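Local structure of WbbM protein (6U4B) at residues A[216-219]-A[225-228]. The protein is a bifunctional glycosyltransferase that polymerises O-antigen polysaccharide and forms a trimer, with magnesium bound in its glycosyltransferase family 8 part. Sequence-based numbering, arbitrary orientation.
Sequences FVMR and DYSE
M218 of strand 216-219 and Y226 of helix 220-240 face each other with their CA atoms 9.8 Å apart. The strand runs directly into the helix. R219 is the N-cap, and the helix then leads off steeply across the strand direction. At this spacing the two backbones do not meet, and side chains fill the gap. In Y226, chi1 near 180° (173°) swings the ring out from the helix toward F216 and M218. Its CD1 lies 4.3 Å from CE of M218, and its CE1 lies 4.5 Å from CZ of F216. Both approaches to the Y226 ring are oblique. The sulfur makes a Met-aromatic contact, also oblique: SD of M218 is 5.5 Å from the Y226 ring centroid, 58° off the ring normal. The bend at the end of M218 (chi3 63°) brings CE back over one face of the F216 ring, 3.4 Å above its plane and offset toward the rim. The contact is buried. F262 of helix 253-272 meets the rings of both F216 and Y226, and Y265 also meets Y226. Strand 216-219 pairs antiparallel with strands 97-102 and 152-159, so helix 220-240 packs on the DUF4422 sheet, away from the magnesium sites.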
ATOM      1  N   PHE A 216      29.736  24.533 -38.247  1.00 51.18           N
ATOM      2  CA  PHE A 216      30.737  25.581 -38.395  1.00 49.00           C
ATOM      3  C   PHE A 216      31.750  25.477 -37.265  1.00 50.05           C
ATOM      4  O   PHE A 216      31.527  24.793 -36.264  1.00 50.15           O
ATOM      5  CB  PHE A 216      30.097  26.978 -38.406  1.00 46.96           C
ATOM      6  CG  PHE A 216      29.279  27.289 -37.174  1.00 46.27           C
ATOM      7  CD1 PHE A 216      27.899  27.181 -37.197  1.00 42.81           C
ATOM      8  CD2 PHE A 216      29.892  27.694 -35.997  1.00 48.02           C
ATOM      9  CE1 PHE A 216      27.145  27.470 -36.069  1.00 44.06           C
ATOM     10  CE2 PHE A 216      29.147  27.982 -34.868  1.00 47.54           C
ATOM     11  CZ  PHE A 216      27.771  27.871 -34.903  1.00 45.12           C
ATOM     12  N   VAL A 217      32.871  26.168 -37.452  1.00 49.67           N
ATOM     13  CA  VAL A 217      33.827  26.464 -36.393  1.00 52.50           C
ATOM     14  C   VAL A 217      34.137  27.951 -36.481  1.00 60.46           C
ATOM     15  O   VAL A 217      34.507  28.445 -37.552  1.00 62.47           O
ATOM     16  CB  VAL A 217      35.125  25.640 -36.522  1.00 50.99           C
ATOM     17  CG1 VAL A 217      36.000  25.835 -35.288  1.00 54.81           C
ATOM     18  CG2 VAL A 217      34.820  24.164 -36.743  1.00 45.77           C
ATOM     19  N   MET A 218      33.974  28.670 -35.373  1.00 62.01           N
ATOM     20  CA  MET A 218      34.238  30.101 -35.386  1.00 64.11           C
ATOM     21  C   MET A 218      34.959  30.515 -34.112  1.00 63.46           C
ATOM     22  O   MET A 218      35.004  29.776 -33.124  1.00 63.16           O
ATOM     23  CB  MET A 218      32.954  30.919 -35.566  1.00 62.00           C
ATOM     24  CG  MET A 218      31.940  30.750 -34.462  1.00 58.51           C
ATOM     25  SD  MET A 218      30.506  31.810 -34.728  1.00 55.96           S
ATOM     26  CE  MET A 218      29.873  31.156 -36.269  1.00 53.83           C
ATOM     27  N   ARG A 219      35.529  31.717 -34.160  1.00 66.18           N
ATOM     28  CA  ARG A 219      36.307  32.246 -33.053  1.00 69.98           C
ATOM     29  C   ARG A 219      35.420  32.491 -31.837  1.00 66.80           C
ATOM     30  O   ARG A 219      34.224  32.776 -31.955  1.00 67.06           O
ATOM     31  CB  ARG A 219      37.004  33.543 -33.470  1.00 78.36           C
ATOM     32  CG  ARG A 219      38.046  34.038 -32.479  1.00 84.64           C
ATOM     33  CD  ARG A 219      39.444  33.981 -33.066  1.00 91.79           C
ATOM     34  NE  ARG A 219      39.672  35.043 -34.042  1.00 95.65           N
ATOM     35  CZ  ARG A 219      40.827  35.251 -34.664  1.00101.89           C
ATOM     36  NH1 ARG A 219      40.945  36.245 -35.534  1.00106.34           N
ATOM     37  NH2 ARG A 219      41.867  34.465 -34.418  1.00101.48           N
ATOM     38  N   ASP A 225      29.116  36.708 -29.780  1.00 56.55           N
ATOM     39  CA  ASP A 225      28.341  37.773 -30.407  1.00 55.19           C
ATOM     40  C   ASP A 225      27.209  37.203 -31.254  1.00 51.96           C
ATOM     41  O   ASP A 225      26.067  37.676 -31.187  1.00 48.80           O
ATOM     42  CB  ASP A 225      29.254  38.658 -31.253  1.00 58.75           C
ATOM     43  CG  ASP A 225      28.511  39.821 -31.881  1.00 70.93           C
ATOM     44  OD1 ASP A 225      28.244  40.810 -31.167  1.00 75.88           O
ATOM     45  OD2 ASP A 225      28.185  39.742 -33.085  1.00 73.00           O
ATOM     46  N   TYR A 226      27.510  36.182 -32.059  1.00 48.06           N
ATOM     47  CA  TYR A 226      26.474  35.554 -32.873  1.00 45.71           C
ATOM     48  C   TYR A 226      25.409  34.895 -32.003  1.00 47.90           C
ATOM     49  O   TYR A 226      24.219  34.918 -32.342  1.00 44.02           O
ATOM     50  CB  TYR A 226      27.107  34.538 -33.825  1.00 43.88           C
ATOM     51  CG  TYR A 226      26.108  33.705 -34.595  1.00 40.99           C
ATOM     52  CD1 TYR A 226      26.127  32.317 -34.517  1.00 45.68           C
ATOM     53  CD2 TYR A 226      25.139  34.305 -35.391  1.00 41.63           C
ATOM     54  CE1 TYR A 226      25.214  31.547 -35.217  1.00 45.61           C
ATOM     55  CE2 TYR A 226      24.221  33.545 -36.095  1.00 42.73           C
ATOM     56  CZ  TYR A 226      24.263  32.166 -36.003  1.00 44.15           C
ATOM     57  OH  TYR A 226      23.352  31.404 -36.699  1.00 41.56           O
ATOM     58  N   SER A 227      25.815  34.310 -30.873  1.00 49.06           N
ATOM     59  CA  SER A 227      24.855  33.666 -29.983  1.00 47.18           C
ATOM     60  C   SER A 227      23.885  34.683 -29.391  1.00 45.24           C
ATOM     61  O   SER A 227      22.665  34.484 -29.425  1.00 42.28           O
ATOM     62  CB  SER A 227      25.590  32.913 -28.871  1.00 50.20           C
ATOM     63  OG  SER A 227      26.443  31.916 -29.409  1.00 55.51           O
ATOM     64  N   GLU A 228      24.412  35.778 -28.836  1.00 45.88           N
ATOM     65  CA  GLU A 228      23.546  36.815 -28.283  1.00 54.82           C
ATOM     66  C   GLU A 228      22.625  37.384 -29.353  1.00 55.09           C
ATOM     67  O   GLU A 228      21.450  37.664 -29.089  1.00 56.11           O
ATOM     68  CB  GLU A 228      24.390  37.926 -27.656  1.00 61.31           C
ATOM     69  CG  GLU A 228      25.151  37.513 -26.408  1.00 68.78           C
ATOM     70  CD  GLU A 228      26.153  38.563 -25.965  1.00 77.53           C
ATOM     71  OE1 GLU A 228      26.447  39.480 -26.761  1.00 80.06           O
ATOM     72  OE2 GLU A 228      26.648  38.472 -24.821  1.00 81.97           O
TER